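Local atomic coordinates of uncharacterized protein (Bacteroides eggerthii, PDB entry 4FTD), a protein that is of unknown function but carries a six-bladed beta-propeller and an immunoglobulin-like domain, and is probably linked to carbohydrate metabolism. Residues N266-P275 and I287-M298; V302-W313 and L322-K330. All blocks are in the same frame, centred on the assembly; numbering follows the deposited sequence.

Contact 1 (N266-P275 and I287-M298)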
# COMPACT_ATOMS: atom_id res chain seq x y z
N ASN A 266 -3.41 15.41 -22.96
CA ASN A 266 -3.99 14.23 -23.56
C ASN A 266 -2.98 13.58 -24.53
O ASN A 266 -2.83 12.36 -24.52
CB ASN A 266 -5.29 14.55 -24.27
CG ASN A 266 -5.91 13.33 -24.88
OD1 ASN A 266 -5.64 13.00 -26.01
ND2 ASN A 266 -6.72 12.64 -24.12
N ALA A 267 -2.25 14.40 -25.28
CA ALA A 267 -1.26 13.90 -26.27
C ALA A 267 0.03 13.35 -25.63
O ALA A 267 0.87 12.82 -26.31
CB ALA A 267 -0.96 14.99 -27.33
N ALA A 268 0.19 13.52 -24.32
CA ALA A 268 1.39 13.04 -23.58
C ALA A 268 2.67 13.73 -24.09
O ALA A 268 3.70 13.09 -24.31
CB ALA A 268 1.51 11.51 -23.65
N THR A 269 2.58 15.04 -24.34
CA THR A 269 3.76 15.85 -24.68
C THR A 269 4.34 16.52 -23.43
O THR A 269 5.52 16.85 -23.40
CB THR A 269 3.48 16.95 -25.72
OG1 THR A 269 2.54 17.88 -25.18
CG2 THR A 269 2.98 16.35 -27.07
N GLU A 270 3.52 16.76 -22.41
CA GLU A 270 3.99 17.46 -21.23
C GLU A 270 3.13 17.23 -20.04
O GLU A 270 2.08 16.61 -20.14
CB GLU A 270 4.05 18.99 -21.54
CG GLU A 270 2.82 19.64 -22.24
CD GLU A 270 1.67 20.07 -21.31
OE1 GLU A 270 1.76 19.83 -20.09
OE2 GLU A 270 0.65 20.66 -21.78
N PHE A 271 3.59 17.76 -18.91
CA PHE A 271 2.82 17.95 -17.70
C PHE A 271 2.84 19.43 -17.37
O PHE A 271 3.85 20.09 -17.52
CB PHE A 271 3.47 17.23 -16.52
CG PHE A 271 3.22 15.76 -16.49
CD1 PHE A 271 4.13 14.89 -17.02
CD2 PHE A 271 2.08 15.26 -15.90
CE1 PHE A 271 3.91 13.54 -16.98
CE2 PHE A 271 1.86 13.91 -15.85
CZ PHE A 271 2.77 13.04 -16.39
N LEU A 272 1.72 19.93 -16.89
CA LEU A 272 1.62 21.22 -16.20
C LEU A 272 1.86 20.88 -14.74
O LEU A 272 1.17 20.05 -14.19
CB LEU A 272 0.23 21.84 -16.34
CG LEU A 272 -0.15 22.17 -17.80
CD1 LEU A 272 -1.49 22.90 -17.85
CD2 LEU A 272 0.95 22.96 -18.54
N LYS A 273 2.90 21.46 -14.15
CA LYS A 273 3.19 21.37 -12.71
C LYS A 273 2.61 22.63 -12.04
O LYS A 273 3.17 23.70 -12.17
CB LYS A 273 4.70 21.27 -12.45
CG LYS A 273 5.01 21.17 -10.97
CD LYS A 273 6.43 20.75 -10.65
CE LYS A 273 7.39 21.91 -10.78
NZ LYS A 273 8.54 21.68 -9.88
N VAL A 274 1.53 22.48 -11.31
CA VAL A 274 0.77 23.62 -10.74
C VAL A 274 1.05 23.74 -9.24
O VAL A 274 0.68 22.86 -8.49
CB VAL A 274 -0.72 23.41 -10.98
CG1 VAL A 274 -1.55 24.58 -10.42
CG2 VAL A 274 -0.99 23.27 -12.49
N PRO A 275 1.74 24.81 -8.80
CA PRO A 275 2.03 24.87 -7.35
C PRO A 275 0.83 25.29 -6.51
O PRO A 275 0.02 26.10 -6.96
CB PRO A 275 3.13 25.94 -7.22
CG PRO A 275 3.59 26.18 -8.63
CD PRO A 275 2.40 25.91 -9.52
N ILE A 287 3.47 28.14 -12.67
CA ILE A 287 3.13 26.90 -13.37
C ILE A 287 4.28 26.62 -14.31
O ILE A 287 4.70 27.52 -15.01
CB ILE A 287 1.83 27.00 -14.18
CG1 ILE A 287 0.64 27.17 -13.21
CG2 ILE A 287 1.70 25.77 -15.09
CD1 ILE A 287 -0.66 27.53 -13.87
N LYS A 288 4.79 25.41 -14.26
CA LYS A 288 5.87 24.96 -15.13
C LYS A 288 5.35 23.91 -16.11
O LYS A 288 4.47 23.10 -15.77
CB LYS A 288 7.01 24.33 -14.33
CG LYS A 288 7.67 25.17 -13.24
CD LYS A 288 8.32 26.45 -13.72
CE LYS A 288 9.05 27.13 -12.56
NZ LYS A 288 9.01 28.61 -12.69
N VAL A 289 5.89 23.92 -17.32
CA VAL A 289 5.56 22.95 -18.36
C VAL A 289 6.75 21.99 -18.39
O VAL A 289 7.86 22.42 -18.64
CB VAL A 289 5.36 23.64 -19.72
CG1 VAL A 289 5.22 22.60 -20.83
CG2 VAL A 289 4.13 24.59 -19.64
N LEU A 290 6.53 20.72 -18.09
CA LEU A 290 7.61 19.73 -17.99
C LEU A 290 7.50 18.74 -19.12
O LEU A 290 6.42 18.35 -19.45
CB LEU A 290 7.52 18.98 -16.66
CG LEU A 290 7.48 19.85 -15.40
CD1 LEU A 290 7.20 18.98 -14.18
CD2 LEU A 290 8.76 20.68 -15.26
N PRO A 291 8.64 18.25 -19.64
CA PRO A 291 8.57 17.30 -20.75
C PRO A 291 8.04 15.92 -20.32
O PRO A 291 8.35 15.42 -19.24
CB PRO A 291 10.04 17.22 -21.20
CG PRO A 291 10.79 17.38 -19.91
CD PRO A 291 10.03 18.46 -19.19
N SER A 292 7.15 15.35 -21.13
CA SER A 292 6.64 13.99 -20.91
C SER A 292 7.02 13.18 -22.15
O SER A 292 7.93 13.58 -22.87
CB SER A 292 5.14 14.00 -20.72
OG SER A 292 4.66 12.70 -20.49
N LYS A 293 6.36 12.06 -22.42
CA LYS A 293 6.69 11.32 -23.68
C LYS A 293 5.45 10.55 -24.05
O LYS A 293 4.67 10.21 -23.15
CB LYS A 293 7.89 10.43 -23.49
CG LYS A 293 7.69 9.24 -22.55
CD LYS A 293 8.93 8.95 -21.71
CE LYS A 293 9.87 7.96 -22.27
NZ LYS A 293 10.98 7.74 -21.26
N SER A 294 5.26 10.30 -25.34
CA SER A 294 4.01 9.70 -25.84
C SER A 294 3.68 8.38 -25.15
O SER A 294 2.52 8.11 -24.92
CB SER A 294 4.01 9.53 -27.36
OG SER A 294 4.96 8.57 -27.66
N ASP A 295 4.69 7.61 -24.76
CA ASP A 295 4.49 6.33 -24.06
C ASP A 295 3.83 6.46 -22.68
O ASP A 295 3.37 5.46 -22.16
CB ASP A 295 5.78 5.56 -23.88
CG ASP A 295 6.19 4.77 -25.14
OD1 ASP A 295 5.32 4.38 -25.96
OD2 ASP A 295 7.39 4.51 -25.29
N ALA A 296 3.84 7.65 -22.08
CA ALA A 296 3.11 7.89 -20.83
C ALA A 296 1.61 7.74 -21.07
O ALA A 296 0.90 7.23 -20.21
CB ALA A 296 3.38 9.29 -20.27
N THR A 297 1.16 8.20 -22.23
CA THR A 297 -0.26 8.30 -22.61
C THR A 297 -1.02 9.28 -21.71
O THR A 297 -0.45 9.97 -20.84
CB THR A 297 -1.00 6.92 -22.65
OG1 THR A 297 -1.34 6.52 -21.31
CG2 THR A 297 -0.16 5.82 -23.36
N MSE A 298 -2.32 9.35 -21.93
CA MSE A 298 -3.20 10.13 -21.05
C MSE A 298 -3.39 9.53 -19.65
O MSE A 298 -3.89 10.25 -18.77
CB MSE A 298 -4.56 10.28 -21.69
CG MSE A 298 -5.25 8.92 -21.92
SE MSE A 298 -7.06 9.22 -22.43
CE MSE A 298 -7.82 9.64 -20.74
O HOH W 1 2.13 13.73 -20.25
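Lys273 and Lys288 form a hydrogen-bonded pair in the antiparallel hairpin of strands 270-277 and 281-291, Lys273 N donating to Lys288 O at 2.8 Å and Lys288 N returning to Lys273 O. Phe271 and Leu290 make the same two-way exchange two residues along, beyond the non-hydrogen-bonded pair Leu272-Val289. Along the Lys273 side chain, CB rests 3.8 Å from Leu290 CD1, CD touches the same methyl, and CE passes 4.1 Å from Lys288 CG. A bend at chi3 (79°) interrupts the otherwise extended chain, whose NZ pairs with Glu325. On the other face of the sheet, Leu272 CD2 meets Val289 CG2 at 3.7 Å, side by side. Phe271 brings CE1 to 3.7 Å from Ser292 OG, just past the end of strand 281-291. A water bridging Ser292 OG and Glu270 O lies over one face of this ring, offset toward the rim, and the ring touches Leu327 and meets that of Trp313 with planes about 85° apart. Replacing Phe271 by alanine is likely to leave Ser292 and the water without the ring beside them and open a gap toward Leu327 and Trp313. Chemically, this blade edge joins backbone pairing to aliphatic lysine packing, the Lys273 ammonium reaching a carboxylate beyond.

Contact 2 (V302-W313 and L322-K330)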
# COMPACT_ATOMS: atom_id res chain seq x y z
N VAL A 302 2.31 11.13 -11.45
CA VAL A 302 3.55 11.60 -10.83
C VAL A 302 3.26 11.86 -9.33
O VAL A 302 2.55 12.81 -8.98
CB VAL A 302 4.10 12.91 -11.51
CG1 VAL A 302 5.38 13.38 -10.80
CG2 VAL A 302 4.41 12.71 -13.00
N TYR A 303 3.82 11.02 -8.45
CA TYR A 303 3.57 11.11 -7.02
C TYR A 303 4.85 11.16 -6.19
O TYR A 303 5.80 10.37 -6.38
CB TYR A 303 2.66 9.96 -6.50
CG TYR A 303 1.20 10.10 -6.88
CD1 TYR A 303 0.43 11.13 -6.37
CD2 TYR A 303 0.59 9.20 -7.69
CE1 TYR A 303 -0.89 11.31 -6.73
CE2 TYR A 303 -0.72 9.35 -8.06
CZ TYR A 303 -1.48 10.39 -7.57
OH TYR A 303 -2.78 10.50 -7.95
N ARG A 304 4.87 12.13 -5.29
CA ARG A 304 5.99 12.40 -4.39
C ARG A 304 6.31 11.21 -3.49
O ARG A 304 5.43 10.58 -2.99
CB ARG A 304 5.67 13.62 -3.52
CG ARG A 304 6.85 14.19 -2.77
CD ARG A 304 6.48 15.53 -2.16
NE ARG A 304 7.58 16.03 -1.34
CZ ARG A 304 7.51 17.05 -0.49
NH1 ARG A 304 6.37 17.73 -0.31
NH2 ARG A 304 8.59 17.40 0.21
N VAL A 305 7.59 10.91 -3.36
CA VAL A 305 8.06 9.87 -2.45
C VAL A 305 8.21 10.49 -1.07
O VAL A 305 9.09 11.31 -0.86
CB VAL A 305 9.41 9.34 -2.93
CG1 VAL A 305 10.01 8.35 -1.92
CG2 VAL A 305 9.20 8.68 -4.27
N GLY A 306 7.33 10.13 -0.14
CA GLY A 306 7.42 10.62 1.23
C GLY A 306 7.41 12.14 1.32
O GLY A 306 6.65 12.79 0.61
N ASP A 307 8.30 12.70 2.15
CA ASP A 307 8.43 14.14 2.23
C ASP A 307 9.77 14.53 1.58
O ASP A 307 10.38 15.50 1.98
CB ASP A 307 8.32 14.62 3.70
N THR A 308 10.22 13.76 0.58
CA THR A 308 11.50 14.03 -0.12
C THR A 308 11.28 14.89 -1.37
O THR A 308 10.14 15.14 -1.77
CB THR A 308 12.20 12.71 -0.54
OG1 THR A 308 11.50 12.11 -1.66
CG2 THR A 308 12.26 11.72 0.65
N ASP A 309 12.36 15.27 -2.03
CA ASP A 309 12.26 16.08 -3.27
C ASP A 309 12.19 15.22 -4.57
O ASP A 309 12.37 15.74 -5.68
CB ASP A 309 13.38 17.16 -3.32
CG ASP A 309 14.83 16.56 -3.17
OD1 ASP A 309 15.02 15.33 -3.05
OD2 ASP A 309 15.80 17.36 -3.14
N GLN A 310 11.94 13.91 -4.43
CA GLN A 310 11.81 13.00 -5.58
C GLN A 310 10.41 12.42 -5.70
O GLN A 310 9.63 12.40 -4.75
CB GLN A 310 12.78 11.86 -5.46
CG GLN A 310 14.23 12.30 -5.41
CD GLN A 310 15.15 11.11 -5.28
OE1 GLN A 310 14.89 10.21 -4.46
NE2 GLN A 310 16.22 11.08 -6.08
N TYR A 311 10.09 11.97 -6.91
CA TYR A 311 8.74 11.53 -7.30
C TYR A 311 8.84 10.26 -8.11
O TYR A 311 9.91 9.95 -8.66
CB TYR A 311 8.05 12.60 -8.17
CG TYR A 311 7.85 13.93 -7.47
CD1 TYR A 311 8.93 14.78 -7.19
CD2 TYR A 311 6.58 14.33 -7.06
CE1 TYR A 311 8.74 15.97 -6.51
CE2 TYR A 311 6.38 15.53 -6.40
CZ TYR A 311 7.47 16.35 -6.13
OH TYR A 311 7.26 17.51 -5.44
N LEU A 312 7.72 9.53 -8.20
CA LEU A 312 7.65 8.36 -9.04
C LEU A 312 6.69 8.71 -10.17
O LEU A 312 5.61 9.20 -9.94
CB LEU A 312 7.20 7.12 -8.28
CG LEU A 312 8.10 6.53 -7.21
CD1 LEU A 312 7.40 5.27 -6.71
CD2 LEU A 312 9.49 6.23 -7.76
N TRP A 313 7.14 8.51 -11.40
CA TRP A 313 6.34 8.72 -12.58
C TRP A 313 6.12 7.38 -13.26
O TRP A 313 7.05 6.60 -13.40
CB TRP A 313 7.09 9.64 -13.53
CG TRP A 313 6.50 9.84 -14.89
CD1 TRP A 313 5.17 9.89 -15.23
CD2 TRP A 313 7.22 10.12 -16.09
NE1 TRP A 313 5.02 10.14 -16.56
CE2 TRP A 313 6.26 10.32 -17.12
CE3 TRP A 313 8.58 10.21 -16.42
CZ2 TRP A 313 6.60 10.59 -18.43
CZ3 TRP A 313 8.94 10.49 -17.75
CH2 TRP A 313 7.95 10.68 -18.74
N LEU A 322 11.87 6.76 -11.00
CA LEU A 322 12.21 7.79 -10.03
C LEU A 322 12.66 9.02 -10.84
O LEU A 322 13.54 8.90 -11.70
CB LEU A 322 13.34 7.29 -9.12
CG LEU A 322 13.83 8.22 -7.99
CD1 LEU A 322 12.69 8.39 -7.00
CD2 LEU A 322 15.07 7.67 -7.29
N VAL A 323 12.08 10.18 -10.54
CA VAL A 323 12.39 11.46 -11.20
C VAL A 323 12.53 12.61 -10.20
O VAL A 323 12.06 12.50 -9.08
CB VAL A 323 11.29 11.81 -12.24
CG1 VAL A 323 11.14 10.69 -13.27
CG2 VAL A 323 9.96 12.05 -11.54
N ASP A 324 13.19 13.69 -10.60
CA ASP A 324 13.25 14.91 -9.77
C ASP A 324 11.98 15.73 -9.95
O ASP A 324 11.08 15.31 -10.69
CB ASP A 324 14.55 15.72 -10.07
CG ASP A 324 14.63 16.23 -11.50
OD1 ASP A 324 13.57 16.53 -12.13
OD2 ASP A 324 15.77 16.33 -12.01
N GLU A 325 11.85 16.89 -9.30
CA GLU A 325 10.57 17.65 -9.41
C GLU A 325 10.34 18.32 -10.79
O GLU A 325 9.29 18.90 -11.02
CB GLU A 325 10.34 18.62 -8.24
CG GLU A 325 11.12 19.93 -8.24
CD GLU A 325 10.52 20.95 -7.28
OE1 GLU A 325 10.08 20.56 -6.19
OE2 GLU A 325 10.47 22.15 -7.61
N SER A 326 11.31 18.23 -11.70
CA SER A 326 11.18 18.68 -13.10
C SER A 326 11.00 17.52 -14.05
O SER A 326 11.12 17.69 -15.26
CB SER A 326 12.46 19.45 -13.51
OG SER A 326 12.49 20.62 -12.75
N LEU A 327 10.72 16.34 -13.50
CA LEU A 327 10.56 15.11 -14.25
C LEU A 327 11.86 14.62 -14.92
O LEU A 327 11.80 13.82 -15.86
CB LEU A 327 9.43 15.26 -15.27
CG LEU A 327 8.34 14.21 -15.14
CD1 LEU A 327 7.54 14.54 -13.88
CD2 LEU A 327 7.47 14.22 -16.38
N GLY A 328 13.01 15.09 -14.46
CA GLY A 328 14.29 14.56 -14.94
C GLY A 328 14.45 13.14 -14.42
O GLY A 328 14.30 12.92 -13.22
N GLU A 329 14.76 12.19 -15.32
CA GLU A 329 14.78 10.76 -14.99
C GLU A 329 16.02 10.37 -14.19
O GLU A 329 17.11 10.60 -14.62
CB GLU A 329 14.62 9.89 -16.27
CG GLU A 329 13.23 10.10 -16.93
CD GLU A 329 12.89 9.13 -18.07
OE1 GLU A 329 13.15 7.91 -17.94
OE2 GLU A 329 12.34 9.59 -19.10
N LYS A 330 15.81 9.84 -12.99
CA LYS A 330 16.90 9.40 -12.10
C LYS A 330 17.08 7.90 -12.21
O LYS A 330 18.20 7.44 -12.23
CB LYS A 330 16.63 9.80 -10.62
CG LYS A 330 17.38 11.03 -10.11
CD LYS A 330 17.17 12.30 -10.95
CE LYS A 330 18.10 13.43 -10.53
NZ LYS A 330 18.38 14.39 -11.64
O HOH W 2 13.85 17.18 -7.30
O HOH W 3 9.52 18.48 -4.45
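Trp313 receives Leu327 on one face of its indole: Leu327 CD2 stands 4.0 Å from the centroid of the six-membered ring, almost on the ring normal, a CH-pi contact. Two other groups reach the edge of the same ring, Val323 CG1 at 4.1 Å from Trp313 CE3 and the carboxylate oxygen Glu329 OE2 near Trp313 CZ3, the carboxylate plane almost perpendicular to the indole. With CG anti to the backbone N (chi1 173°), Trp313 directs its indole to these partners, and NE1 is hydrogen-bonded to Thr300 OG1. The other methyl of Leu327, CD1, packs on Val302 CG2 at 3.7 Å.

Leu322, on the opposite face of the hairpin, is crossed obliquely by Gln310. Leu322 CD1 lies 3.8 Å from Gln310 CB, and Leu322 CD2 is equally close to both amide atoms, OE1 and NE2; Ile381 of helix 381-390 touches both residues. Tyr311, next to Gln310 in the chain, exchanges two backbone hydrogen bonds with Val323, Val323 N to Tyr311 O being 2.9 Å. The Tyr311 ring brings CE1 to 3.5 Å from Glu325 CB, and one water joins its OH to Glu325 OE1, while Glu325 OE2 forms a salt bridge with Lys273. On the Trp313 and Val323 face the contact is largely apolar; on the other, Leu322 also lies against the Gln310 amide, and water links the turn 324-327 to Tyr311 and to Asp309 O.

How the contacts relate
Contacts 1 and 2 lie in consecutive blades of the six-bladed propeller, their centres about 14 Å apart on the same side of the chain's centre. Contact 1 joins the third and fourth strands of its four-stranded antiparallel sheet, 270-277 and the outermost 281-291; contact 2 follows in sequence and joins the middle strands, 311-315 and 318-323, of the next sheet. Two salt bridges run from one blade to the other, Lys273 NZ to Glu325 OE2 (3.0 Å) and Lys293 NZ to Glu329 OE2 (3.2 Å). Together with Leu327, which packs against contact 1, they hold the neighbouring blades side by side.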